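Local coordinates for protein phytase (Debaryomyces castellii, PDB 2GFI) that catalyses, as a 3-phytase of the histidine acid phosphatase family, the hydrolytic release of phosphate from inositol hexakisphosphate, at residues A[44-49]-A[395-400]; A[73-78]-A[259-264]; A[285-290]-A[363-368]; A[343-348]-A[390-395]. All blocks are in the same frame, centred on the assembly; numbering follows the deposited sequence.

Overall arrangement
Contacts 1 and 4 share A395 and both involve the hairpin of strands 385-392 and 395-397, so they form one neighbourhood at an end of the mixed sheet. Contact 4 is its buried, wholly apolar side, whereas contact 1 is only partly buried, relies on a water between backbones and meets a second subunit. Contact 3, buried, lies beside them, touching both through its short helix around 365-368, and its chemistry is polar: one aspartate and two waters at a helix start. Contact 2 is buried on the opposite side of the chain's centre from contacts 1 and 4, next to the predicted nucleophile H70, and joins arginine, tyrosine and proline packing with one amide hydrogen bond.

Contact 1: residues A[44-49]-A[395-400]; sequences IQNKGF and AVIPIK
N46 reaches from the loop onto A395 and I397, lying along the A395 methyl group from its CB to its amide. Its CB rests against A395 CB at 3.7 Å. The first torsion sets CG anti to the backbone N (chi1 -178°), which carries the amide alongside that methyl group, with CG near both A395 CB and I397 CD1. OD1 is 3.7 Å from each of A395 CB and I397 CD1, but its polar work is done within the loop: it accepts G48 N at 2.8 Å in the carbonyl plane, with a bent N-H...O angle of 134°, and so closes an Asx turn. ND2, the other branch of the tip, donates to G367 O. An asparagine fits here because one short amide can both fold the loop and tie it to a neighbouring segment.

G48, with a phi of 70° and no side chain, allows its CA to come within 3.5 Å of A395 CB, and the small alanine is equally well suited to this close approach. Beyond the turn F49 supplies the apolar part. Its CE2 meets I397 CD1 at 3.7 Å, its CD2 packs on P398 CD, and V396 O lies at the edge of the ring. A water links the two backbones, accepting from F49 N at 2.7 Å and lying 2.8 Å from V396 O, one of several acceptors near it.

F359 of a second subunit meets the F49 ring and packs on P398, so the contact borders a subunit interface. Strand 395-397 pairs antiparallel with strand 385-392, while the I399 side chain rests on Y415 and Y418 of helix 412-423.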
loop_
_atom_site.group_PDB
_atom_site.type_symbol
_atom_site.label_atom_id
_atom_site.label_comp_id
_atom_site.label_asym_id
_atom_site.label_seq_id
_atom_site.Cartn_x
_atom_site.Cartn_y
_atom_site.Cartn_z
ATOM N N ILE A 44 -11.224 11.777 -5.541
ATOM C CA ILE A 44 -10.405 10.683 -6.004
ATOM C C ILE A 44 -9.796 11.063 -7.342
ATOM O O ILE A 44 -10.435 11.715 -8.169
ATOM C CB ILE A 44 -11.247 9.359 -6.093
ATOM C CG1 ILE A 44 -10.322 8.139 -6.147
ATOM C CG2 ILE A 44 -12.255 9.438 -7.238
ATOM C CD1 ILE A 44 -11.034 6.814 -5.948
ATOM N N GLN A 45 -8.559 10.632 -7.548
ATOM C CA GLN A 45 -7.825 10.899 -8.780
ATOM C C GLN A 45 -8.374 10.071 -9.918
ATOM O O GLN A 45 -8.777 8.909 -9.742
ATOM C CB GLN A 45 -6.330 10.602 -8.616
ATOM C CG GLN A 45 -5.673 11.439 -7.545
ATOM C CD GLN A 45 -4.223 11.115 -7.356
ATOM O OE1 GLN A 45 -3.759 10.019 -7.695
ATOM N NE2 GLN A 45 -3.494 12.054 -6.807
ATOM N N ASN A 46 -8.371 10.674 -11.098
ATOM C CA ASN A 46 -8.826 10.018 -12.280
ATOM C C ASN A 46 -7.965 8.761 -12.504
ATOM O O ASN A 46 -6.749 8.787 -12.239
ATOM C CB ASN A 46 -8.717 11.025 -13.401
ATOM C CG ASN A 46 -9.212 10.493 -14.707
ATOM O OD1 ASN A 46 -8.562 9.644 -15.309
ATOM N ND2 ASN A 46 -10.366 10.988 -15.168
ATOM N N LYS A 47 -8.571 7.667 -12.970
ATOM C CA LYS A 47 -7.804 6.414 -13.181
ATOM C C LYS A 47 -6.563 6.675 -14.064
ATOM O O LYS A 47 -5.497 6.152 -13.786
ATOM C CB LYS A 47 -8.677 5.278 -13.719
ATOM C CG LYS A 47 -9.955 4.988 -12.855
ATOM C CD LYS A 47 -10.847 3.817 -13.444
ATOM C CE LYS A 47 -11.538 3.014 -12.278
ATOM N NZ LYS A 47 -12.222 1.724 -12.686
ATOM N N GLY A 48 -6.714 7.519 -15.086
ATOM C CA GLY A 48 -5.589 8.011 -15.902
ATOM C C GLY A 48 -4.933 6.992 -16.810
ATOM O O GLY A 48 -5.444 5.902 -16.949
ATOM N N PHE A 49 -3.799 7.332 -17.432
ATOM C CA PHE A 49 -3.253 6.449 -18.472
ATOM C C PHE A 49 -1.784 6.178 -18.293
ATOM O O PHE A 49 -1.169 5.574 -19.166
ATOM C CB PHE A 49 -3.469 7.007 -19.880
ATOM C CG PHE A 49 -4.888 7.379 -20.186
ATOM C CD1 PHE A 49 -5.857 6.395 -20.406
ATOM C CD2 PHE A 49 -5.256 8.732 -20.300
ATOM C CE1 PHE A 49 -7.170 6.762 -20.705
ATOM C CE2 PHE A 49 -6.555 9.104 -20.617
ATOM C CZ PHE A 49 -7.516 8.122 -20.820
ATOM N N ALA A 395 -4.633 13.326 -13.629
ATOM C CA ALA A 395 -4.268 12.457 -14.730
ATOM C C ALA A 395 -4.175 13.282 -15.997
ATOM O O ALA A 395 -5.049 14.093 -16.244
ATOM C CB ALA A 395 -5.319 11.368 -14.912
ATOM N N VAL A 396 -3.130 13.090 -16.803
ATOM C CA VAL A 396 -3.094 13.775 -18.085
ATOM C C VAL A 396 -4.125 13.077 -18.914
ATOM O O VAL A 396 -4.131 11.849 -18.987
ATOM C CB VAL A 396 -1.719 13.702 -18.787
ATOM C CG1 VAL A 396 -1.813 14.307 -20.198
ATOM C CG2 VAL A 396 -0.604 14.360 -17.920
ATOM N N ILE A 397 -5.018 13.856 -19.507
ATOM C CA ILE A 397 -5.981 13.340 -20.484
ATOM C C ILE A 397 -5.678 13.963 -21.832
ATOM O O ILE A 397 -6.072 15.104 -22.076
ATOM C CB ILE A 397 -7.441 13.649 -20.047
ATOM C CG1 ILE A 397 -7.682 13.232 -18.575
ATOM C CG2 ILE A 397 -8.452 13.034 -21.027
ATOM C CD1 ILE A 397 -7.623 11.708 -18.267
ATOM N N PRO A 398 -4.962 13.252 -22.705
ATOM C CA PRO A 398 -4.644 13.805 -24.002
ATOM C C PRO A 398 -5.902 14.094 -24.848
ATOM O O PRO A 398 -6.928 13.418 -24.708
ATOM C CB PRO A 398 -3.765 12.722 -24.647
ATOM C CG PRO A 398 -3.164 11.971 -23.471
ATOM C CD PRO A 398 -4.365 11.909 -22.520
ATOM N N ILE A 399 -5.815 15.134 -25.679
ATOM C CA ILE A 399 -6.865 15.435 -26.611
ATOM C C ILE A 399 -6.715 14.484 -27.765
ATOM O O ILE A 399 -5.634 14.335 -28.301
ATOM C CB ILE A 399 -6.757 16.870 -27.120
ATOM C CG1 ILE A 399 -6.811 17.844 -25.959
ATOM C CG2 ILE A 399 -7.843 17.122 -28.156
ATOM C CD1 ILE A 399 -6.384 19.224 -26.337
ATOM N N LYS A 400 -7.808 13.836 -28.130
ATOM C CA LYS A 400 -7.824 12.940 -29.256
ATOM C C LYS A 400 -7.257 13.610 -30.514
ATOM O O LYS A 400 -7.759 14.662 -30.981
ATOM C CB LYS A 400 -9.253 12.471 -29.500
ATOM C CG LYS A 400 -9.366 11.392 -30.552
ATOM C CD LYS A 400 -10.837 11.094 -30.800
ATOM C CE LYS A 400 -10.997 10.325 -32.089
ATOM N NZ LYS A 400 -12.409 9.851 -32.251
HETATM O O HOH W 1 -2.691 9.816 -17.622
#

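Contact 2: residues A[73-78]-A[259-264]; sequences RYPSTG and CAYELN
R73 has its CG between the backbone N and the carbonyl carbon (chi1 49°), with the chain extended to NE, and this swings the guanidinium across to Y261. Y261, with CG opposite its carbonyl carbon (chi1 -72°), reaches from its helix to the loop. The two planes are 18° apart, and Y261 OH lies over one face of the guanidinium, 2.9 Å from R73 NH1. The angle is too poor for a hydrogen bond, so the contact is simply oxygen over face. NH1 instead donates in the guanidinium plane to Y74 O at 3.0 Å, which holds the flat group in its rotation.

Proline suits position 75 because its rigid, apolar ring can pack on the tyrosine: P75 CA sits over the face of Y261, 4.1 Å from the centroid in a CH-pi contact, and P75 CG touches Y261 CB at 3.6 Å. N264 ND2 donates to R73 O at 3.2 Å and is shared with A40 O, an amide being able to serve two carbonyls.

R73 and P75 belong to the RHGxRxP signature of histidine acid phosphatases. R73 lies beside H70, the predicted nucleophile, consistent with the phosphate-binding role of this arginine in relatives. S76 caps helix 77-91 through a weak bond from S79 N to its OG, and Y261 and N264 stand on helix 249-266, which the C259-C272 disulfide ties to the chain after it.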
loop_
_atom_site.group_PDB
_atom_site.type_symbol
_atom_site.label_atom_id
_atom_site.label_comp_id
_atom_site.label_asym_id
_atom_site.label_seq_id
_atom_site.Cartn_x
_atom_site.Cartn_y
_atom_site.Cartn_z
ATOM N N ARG A 73 -18.272 18.316 0.870
ATOM C CA ARG A 73 -19.237 19.104 1.581
ATOM C C ARG A 73 -20.227 18.218 2.305
ATOM O O ARG A 73 -20.282 16.987 2.106
ATOM C CB ARG A 73 -19.958 20.047 0.608
ATOM C CG ARG A 73 -20.482 19.371 -0.672
ATOM C CD ARG A 73 -21.650 20.123 -1.193
ATOM N NE ARG A 73 -22.232 19.627 -2.420
ATOM C CZ ARG A 73 -23.268 18.801 -2.443
ATOM N NH1 ARG A 73 -23.789 18.357 -1.320
ATOM N NH2 ARG A 73 -23.777 18.408 -3.581
ATOM N N TYR A 74 -20.973 18.863 3.200
ATOM C CA TYR A 74 -22.199 18.349 3.737
ATOM C C TYR A 74 -23.203 18.247 2.603
ATOM O O TYR A 74 -23.012 18.843 1.530
ATOM C CB TYR A 74 -22.743 19.309 4.794
ATOM C CG TYR A 74 -22.149 19.082 6.158
ATOM C CD1 TYR A 74 -22.791 18.261 7.087
ATOM C CD2 TYR A 74 -20.933 19.683 6.519
ATOM C CE1 TYR A 74 -22.236 18.053 8.368
ATOM C CE2 TYR A 74 -20.371 19.468 7.769
ATOM C CZ TYR A 74 -21.020 18.659 8.681
ATOM O OH TYR A 74 -20.442 18.450 9.909
ATOM N N PRO A 75 -24.281 17.502 2.834
ATOM C CA PRO A 75 -25.330 17.402 1.836
ATOM C C PRO A 75 -25.903 18.784 1.545
ATOM O O PRO A 75 -25.835 19.688 2.382
ATOM C CB PRO A 75 -26.368 16.496 2.494
ATOM C CG PRO A 75 -25.622 15.767 3.579
ATOM C CD PRO A 75 -24.548 16.690 4.030
ATOM N N SER A 76 -26.429 18.949 0.340
ATOM C CA SER A 76 -27.177 20.133 0.020
ATOM C C SER A 76 -28.438 20.088 0.862
ATOM O O SER A 76 -28.724 19.094 1.578
ATOM C CB SER A 76 -27.547 20.128 -1.451
ATOM O OG SER A 76 -28.404 19.028 -1.675
ATOM N N THR A 77 -29.214 21.159 0.782
ATOM C CA THR A 77 -30.446 21.221 1.583
ATOM C C THR A 77 -31.366 20.078 1.220
ATOM O O THR A 77 -31.796 19.331 2.098
ATOM C CB THR A 77 -31.147 22.543 1.361
ATOM O OG1 THR A 77 -30.240 23.612 1.716
ATOM C CG2 THR A 77 -32.372 22.633 2.304
ATOM N N GLY A 78 -31.621 19.911 -0.067
ATOM C CA GLY A 78 -32.603 18.941 -0.541
ATOM C C GLY A 78 -32.231 17.540 -0.115
ATOM O O GLY A 78 -32.998 16.846 0.570
ATOM N N CYS A 259 -24.681 7.438 2.285
ATOM C CA CYS A 259 -23.376 6.809 2.410
ATOM C C CYS A 259 -22.241 7.792 2.009
ATOM O O CYS A 259 -21.315 8.043 2.781
ATOM C CB CYS A 259 -23.347 5.540 1.530
ATOM S SG CYS A 259 -21.725 5.025 0.940
ATOM N N ALA A 260 -22.359 8.361 0.806
ATOM C CA ALA A 260 -21.339 9.283 0.283
ATOM C C ALA A 260 -21.160 10.456 1.211
ATOM O O ALA A 260 -20.044 10.784 1.566
ATOM C CB ALA A 260 -21.684 9.725 -1.104
ATOM N N TYR A 261 -22.272 11.069 1.626
ATOM C CA TYR A 261 -22.219 12.173 2.573
ATOM C C TYR A 261 -21.796 11.855 3.973
ATOM O O TYR A 261 -21.077 12.634 4.550
ATOM C CB TYR A 261 -23.486 13.044 2.495
ATOM C CG TYR A 261 -23.394 13.787 1.211
ATOM C CD1 TYR A 261 -22.532 14.863 1.098
ATOM C CD2 TYR A 261 -24.070 13.343 0.086
ATOM C CE1 TYR A 261 -22.379 15.523 -0.087
ATOM C CE2 TYR A 261 -23.932 14.014 -1.126
ATOM C CZ TYR A 261 -23.074 15.106 -1.188
ATOM O OH TYR A 261 -22.899 15.770 -2.367
ATOM N N GLU A 262 -22.223 10.729 4.539
ATOM C CA GLU A 262 -21.767 10.372 5.868
ATOM C C GLU A 262 -20.262 10.070 5.876
ATOM O O GLU A 262 -19.536 10.379 6.852
ATOM C CB GLU A 262 -22.525 9.145 6.377
ATOM C CG GLU A 262 -22.235 8.864 7.844
ATOM C CD GLU A 262 -23.200 7.852 8.417
ATOM O OE1 GLU A 262 -23.400 6.788 7.791
ATOM O OE2 GLU A 262 -23.761 8.126 9.497
ATOM N N LEU A 263 -19.804 9.443 4.791
ATOM C CA LEU A 263 -18.377 9.278 4.554
ATOM C C LEU A 263 -17.652 10.647 4.559
ATOM O O LEU A 263 -16.710 10.840 5.333
ATOM C CB LEU A 263 -18.154 8.510 3.234
ATOM C CG LEU A 263 -16.712 8.272 2.760
ATOM C CD1 LEU A 263 -15.909 7.438 3.760
ATOM C CD2 LEU A 263 -16.786 7.520 1.432
ATOM N N ASN A 264 -18.119 11.601 3.748
ATOM C CA ASN A 264 -17.571 12.963 3.767
ATOM C C ASN A 264 -17.571 13.542 5.175
ATOM O O ASN A 264 -16.565 14.049 5.665
ATOM C CB ASN A 264 -18.411 13.905 2.900
ATOM C CG ASN A 264 -18.246 13.658 1.457
ATOM O OD1 ASN A 264 -17.438 12.828 1.053
ATOM N ND2 ASN A 264 -19.002 14.384 0.647
#

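Contact 3: residues A[285-290]-A[363-368]; sequences YSVDLD and YSHVGI
The start of the short, weakly bonded helix around 365-368 is where D288 and H365 meet, next to the predicted proton donor D333, whose side chain comes within about 4 Å of that of H365. D288 OD1 accepts H365 N at 2.7 Å with a nearly straight N-H...O angle of 162°, the donor coming from above the carboxylate plane, 44° out of it. A water extends the grip: it donates to D288 OD1 at 2.6 Å and accepts V366 N at 3.0 Å. An aspartate fits because the backbone N-H groups at a helix start need acceptors, and their dipoles would be expected to stabilise its negative charge.

D288 OD2 takes a water at 2.8 Å that lies 2.8 Å from S364 OG, and OD2 is also hydrogen-bonded to S361 OG. S364 is the N-cap, its OG accepting G367 N in a weak bond. Y363 O comes close to the carboxylate; S361 OG is bonded to this carbonyl too, though its single proton can serve only one acceptor at a time.

The carboxylate thus joins helix 277-295 to the 365-368 turn, while H365 leans on E337 of helix 333-343, to which Y363 OH also bonds.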
loop_
_atom_site.group_PDB
_atom_site.type_symbol
_atom_site.label_atom_id
_atom_site.label_comp_id
_atom_site.label_asym_id
_atom_site.label_seq_id
_atom_site.Cartn_x
_atom_site.Cartn_y
_atom_site.Cartn_z
ATOM N N TYR A 285 -23.928 4.077 -12.398
ATOM C CA TYR A 285 -24.233 4.291 -13.799
ATOM C C TYR A 285 -25.496 5.127 -13.960
ATOM O O TYR A 285 -25.605 5.899 -14.929
ATOM C CB TYR A 285 -24.334 2.999 -14.569
ATOM C CG TYR A 285 -24.526 3.273 -16.034
ATOM C CD1 TYR A 285 -23.594 4.011 -16.727
ATOM C CD2 TYR A 285 -25.683 2.847 -16.707
ATOM C CE1 TYR A 285 -23.785 4.297 -18.056
ATOM C CE2 TYR A 285 -25.878 3.118 -18.035
ATOM C CZ TYR A 285 -24.924 3.842 -18.703
ATOM O OH TYR A 285 -25.063 4.130 -20.043
ATOM N N SER A 286 -26.432 5.017 -13.007
ATOM C CA SER A 286 -27.620 5.891 -13.037
ATOM C C SER A 286 -27.241 7.366 -12.918
ATOM O O SER A 286 -27.875 8.243 -13.555
ATOM C CB SER A 286 -28.672 5.481 -11.985
ATOM O OG SER A 286 -28.272 5.817 -10.672
ATOM N N VAL A 287 -26.217 7.630 -12.105
ATOM C CA VAL A 287 -25.655 8.963 -11.973
ATOM C C VAL A 287 -24.892 9.350 -13.229
ATOM O O VAL A 287 -25.028 10.463 -13.693
ATOM C CB VAL A 287 -24.716 9.144 -10.706
ATOM C CG1 VAL A 287 -24.097 10.554 -10.700
ATOM C CG2 VAL A 287 -25.473 8.903 -9.419
ATOM N N ASP A 288 -24.079 8.465 -13.789
ATOM C CA ASP A 288 -23.422 8.820 -15.044
ATOM C C ASP A 288 -24.448 9.206 -16.104
ATOM O O ASP A 288 -24.214 10.143 -16.846
ATOM C CB ASP A 288 -22.600 7.672 -15.577
ATOM C CG ASP A 288 -21.282 7.504 -14.842
ATOM O OD1 ASP A 288 -20.789 8.502 -14.223
ATOM O OD2 ASP A 288 -20.666 6.398 -14.841
ATOM N N LEU A 289 -25.566 8.465 -16.176
ATOM C CA LEU A 289 -26.608 8.698 -17.140
ATOM C C LEU A 289 -27.265 10.050 -16.915
ATOM O O LEU A 289 -27.311 10.902 -17.802
ATOM C CB LEU A 289 -27.666 7.633 -16.994
ATOM C CG LEU A 289 -27.617 6.374 -17.822
ATOM C CD1 LEU A 289 -28.817 5.521 -17.424
ATOM C CD2 LEU A 289 -27.622 6.719 -19.313
ATOM N N ASP A 290 -27.766 10.250 -15.715
ATOM C CA ASP A 290 -28.346 11.519 -15.365
ATOM C C ASP A 290 -27.398 12.683 -15.696
ATOM O O ASP A 290 -27.795 13.651 -16.329
ATOM C CB ASP A 290 -28.717 11.516 -13.891
ATOM C CG ASP A 290 -29.355 12.794 -13.464
ATOM O OD1 ASP A 290 -30.132 13.352 -14.269
ATOM O OD2 ASP A 290 -29.135 13.340 -12.355
ATOM N N TYR A 363 -19.148 7.401 -20.139
ATOM C CA TYR A 363 -18.996 8.709 -19.579
ATOM C C TYR A 363 -18.907 8.564 -18.089
ATOM O O TYR A 363 -19.829 8.100 -17.461
ATOM C CB TYR A 363 -20.206 9.556 -19.922
ATOM C CG TYR A 363 -20.119 10.917 -19.302
ATOM C CD1 TYR A 363 -19.259 11.889 -19.829
ATOM C CD2 TYR A 363 -20.874 11.232 -18.188
ATOM C CE1 TYR A 363 -19.176 13.140 -19.263
ATOM C CE2 TYR A 363 -20.795 12.494 -17.607
ATOM C CZ TYR A 363 -19.953 13.439 -18.142
ATOM O OH TYR A 363 -19.885 14.686 -17.555
ATOM N N SER A 364 -17.785 8.947 -17.506
ATOM C CA SER A 364 -17.593 8.693 -16.091
ATOM C C SER A 364 -17.691 10.019 -15.359
ATOM O O SER A 364 -16.763 10.849 -15.358
ATOM C CB SER A 364 -16.256 7.985 -15.845
ATOM O OG SER A 364 -16.029 7.827 -14.456
ATOM N N HIS A 365 -18.838 10.234 -14.745
ATOM C CA HIS A 365 -19.028 11.505 -14.085
ATOM C C HIS A 365 -17.940 11.801 -13.021
ATOM O O HIS A 365 -17.348 12.887 -12.999
ATOM C CB HIS A 365 -20.395 11.563 -13.474
ATOM C CG HIS A 365 -20.603 12.778 -12.661
ATOM N ND1 HIS A 365 -20.461 12.780 -11.298
ATOM C CD2 HIS A 365 -20.895 14.048 -13.014
ATOM C CE1 HIS A 365 -20.704 13.994 -10.838
ATOM N NE2 HIS A 365 -20.972 14.778 -11.859
ATOM N N VAL A 366 -17.681 10.818 -12.158
ATOM C CA VAL A 366 -16.684 10.935 -11.069
ATOM C C VAL A 366 -15.227 11.070 -11.572
ATOM O O VAL A 366 -14.365 11.558 -10.845
ATOM C CB VAL A 366 -16.832 9.754 -10.085
ATOM C CG1 VAL A 366 -16.394 8.452 -10.739
ATOM C CG2 VAL A 366 -16.077 10.017 -8.797
ATOM N N GLY A 367 -14.959 10.635 -12.811
ATOM C CA GLY A 367 -13.647 10.811 -13.429
ATOM C C GLY A 367 -13.431 12.298 -13.722
ATOM O O GLY A 367 -12.286 12.763 -13.860
ATOM N N ILE A 368 -14.532 13.048 -13.796
ATOM C CA ILE A 368 -14.477 14.461 -14.167
ATOM C C ILE A 368 -14.673 15.322 -12.941
ATOM O O ILE A 368 -13.830 16.190 -12.667
ATOM C CB ILE A 368 -15.513 14.853 -15.263
ATOM C CG1 ILE A 368 -15.434 13.960 -16.521
ATOM C CG2 ILE A 368 -15.317 16.329 -15.674
ATOM C CD1 ILE A 368 -16.478 14.412 -17.677
HETATM O O HOH W 2 -19.751 8.720 -11.800
HETATM O O HOH W 3 -18.048 6.020 -13.900
#

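Contact 4: residues A[343-348]-A[390-395]; sequences IGILIP and YVINDA
I392, which packs on I345 and L346, gives its backbone N to A395 O at 2.8 Å, and A395 N returns a bond to I392 O. The pair closes a type I' beta turn, the tight two-residue end of the hairpin formed by strands 385-392 and 395-397. N393 and D394 suit its two central positions because both take positive phi, as asparagine and aspartate do more readily than most residues.

Along this strand Y390 and I392 turn their side chains toward the loop after helix 333-343. G344 leaves the helix at a phi of 74°, easy for glycine, and so brings I345 and L346 round to the hairpin. In I345 a chi1 of 58° tucks CG1 over the backbone, and the extended CD1 reaches in between Y390 CB at 3.5 Å and I392 CG1 at 4.0 Å. L346 CD1 meets I392 CG2 at 3.9 Å, the two side chains lying antiparallel. Y390 keeps its hydroxyl bonded to Y415 OH, and L310 of helix 302-318 packs on the Y390 and I343 side chains.

I343, the last residue of its helix, lays CG2 over the face of the Y390 ring, 3.8 Å from the centroid, offset toward CZ.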
loop_
_atom_site.group_PDB
_atom_site.type_symbol
_atom_site.label_atom_id
_atom_site.label_comp_id
_atom_site.label_asym_id
_atom_site.label_seq_id
_atom_site.Cartn_x
_atom_site.Cartn_y
_atom_site.Cartn_z
ATOM N N ILE A 343 -14.986 20.970 -23.851
ATOM C CA ILE A 343 -13.590 20.470 -23.946
ATOM C C ILE A 343 -13.522 19.206 -24.770
ATOM O O ILE A 343 -12.656 19.061 -25.637
ATOM C CB ILE A 343 -12.934 20.208 -22.562
ATOM C CG1 ILE A 343 -12.834 21.505 -21.738
ATOM C CG2 ILE A 343 -11.530 19.607 -22.753
ATOM C CD1 ILE A 343 -12.674 21.296 -20.224
ATOM N N GLY A 344 -14.430 18.277 -24.511
ATOM C CA GLY A 344 -14.537 17.119 -25.371
ATOM C C GLY A 344 -13.465 16.060 -25.246
ATOM O O GLY A 344 -13.309 15.244 -26.127
ATOM N N ILE A 345 -12.752 16.014 -24.141
ATOM C CA ILE A 345 -11.746 14.962 -23.955
ATOM C C ILE A 345 -12.238 13.753 -23.141
ATOM O O ILE A 345 -11.638 12.677 -23.165
ATOM C CB ILE A 345 -10.466 15.564 -23.347
ATOM C CG1 ILE A 345 -10.787 16.240 -22.016
ATOM C CG2 ILE A 345 -9.872 16.542 -24.336
ATOM C CD1 ILE A 345 -9.553 16.643 -21.234
ATOM N N LEU A 346 -13.313 13.933 -22.390
ATOM C CA LEU A 346 -13.847 12.827 -21.601
ATOM C C LEU A 346 -15.302 12.532 -21.978
ATOM O O LEU A 346 -16.070 11.972 -21.190
ATOM C CB LEU A 346 -13.648 13.090 -20.109
ATOM C CG LEU A 346 -12.188 12.942 -19.660
ATOM C CD1 LEU A 346 -12.017 13.500 -18.269
ATOM C CD2 LEU A 346 -11.731 11.473 -19.712
ATOM N N ILE A 347 -15.636 12.885 -23.222
ATOM C CA ILE A 347 -16.995 12.762 -23.769
ATOM C C ILE A 347 -17.081 11.563 -24.733
ATOM O O ILE A 347 -16.287 11.448 -25.655
ATOM C CB ILE A 347 -17.408 14.119 -24.473
ATOM C CG1 ILE A 347 -17.191 15.314 -23.543
ATOM C CG2 ILE A 347 -18.845 14.079 -25.011
ATOM C CD1 ILE A 347 -17.739 15.145 -22.128
ATOM N N PRO A 348 -18.046 10.671 -24.535
ATOM C CA PRO A 348 -18.200 9.521 -25.436
ATOM C C PRO A 348 -18.683 10.006 -26.811
ATOM O O PRO A 348 -19.279 11.083 -26.896
ATOM C CB PRO A 348 -19.292 8.680 -24.758
ATOM C CG PRO A 348 -20.081 9.639 -24.020
ATOM C CD PRO A 348 -19.082 10.696 -23.486
ATOM N N TYR A 390 -4.325 18.812 -20.821
ATOM C CA TYR A 390 -5.248 18.735 -19.704
ATOM C C TYR A 390 -4.817 17.719 -18.653
ATOM O O TYR A 390 -4.431 16.609 -18.992
ATOM C CB TYR A 390 -6.598 18.315 -20.229
ATOM C CG TYR A 390 -7.354 19.435 -20.861
ATOM C CD1 TYR A 390 -8.243 20.209 -20.100
ATOM C CD2 TYR A 390 -7.186 19.744 -22.223
ATOM C CE1 TYR A 390 -8.949 21.233 -20.679
ATOM C CE2 TYR A 390 -7.900 20.792 -22.811
ATOM C CZ TYR A 390 -8.761 21.526 -22.031
ATOM O OH TYR A 390 -9.469 22.558 -22.596
ATOM N N VAL A 391 -4.917 18.104 -17.381
ATOM C CA VAL A 391 -4.730 17.196 -16.269
ATOM C C VAL A 391 -6.046 17.264 -15.481
ATOM O O VAL A 391 -6.355 18.278 -14.829
ATOM C CB VAL A 391 -3.497 17.599 -15.398
ATOM C CG1 VAL A 391 -3.055 16.456 -14.518
ATOM C CG2 VAL A 391 -2.303 18.044 -16.275
ATOM N N ILE A 392 -6.843 16.190 -15.576
ATOM C CA ILE A 392 -8.135 16.116 -14.934
ATOM C C ILE A 392 -7.958 15.201 -13.738
ATOM O O ILE A 392 -7.564 14.032 -13.868
ATOM C CB ILE A 392 -9.133 15.508 -15.874
ATOM C CG1 ILE A 392 -9.053 16.152 -17.267
ATOM C CG2 ILE A 392 -10.556 15.505 -15.224
ATOM C CD1 ILE A 392 -9.107 17.697 -17.242
ATOM N N ASN A 393 -8.209 15.743 -12.560
ATOM C CA ASN A 393 -8.071 14.980 -11.320
ATOM C C ASN A 393 -6.800 14.157 -11.297
ATOM O O ASN A 393 -6.817 12.949 -11.041
ATOM C CB ASN A 393 -9.305 14.161 -11.119
ATOM C CG ASN A 393 -10.494 15.013 -11.153
ATOM O OD1 ASN A 393 -11.444 14.765 -11.886
ATOM N ND2 ASN A 393 -10.435 16.084 -10.400
ATOM N N ASP A 394 -5.710 14.865 -11.581
ATOM C CA ASP A 394 -4.365 14.365 -11.458
ATOM C C ASP A 394 -3.930 13.369 -12.505
ATOM O O ASP A 394 -2.945 12.675 -12.298
ATOM C CB ASP A 394 -4.097 13.822 -10.071
ATOM C CG ASP A 394 -4.144 14.872 -9.038
ATOM O OD1 ASP A 394 -3.445 15.898 -9.224
ATOM O OD2 ASP A 394 -4.824 14.755 -7.988
ATOM N N ALA A 395 -4.633 13.326 -13.629
ATOM C CA ALA A 395 -4.268 12.457 -14.730
ATOM C C ALA A 395 -4.175 13.282 -15.997
ATOM O O ALA A 395 -5.049 14.093 -16.244
ATOM C CB ALA A 395 -5.319 11.368 -14.912
#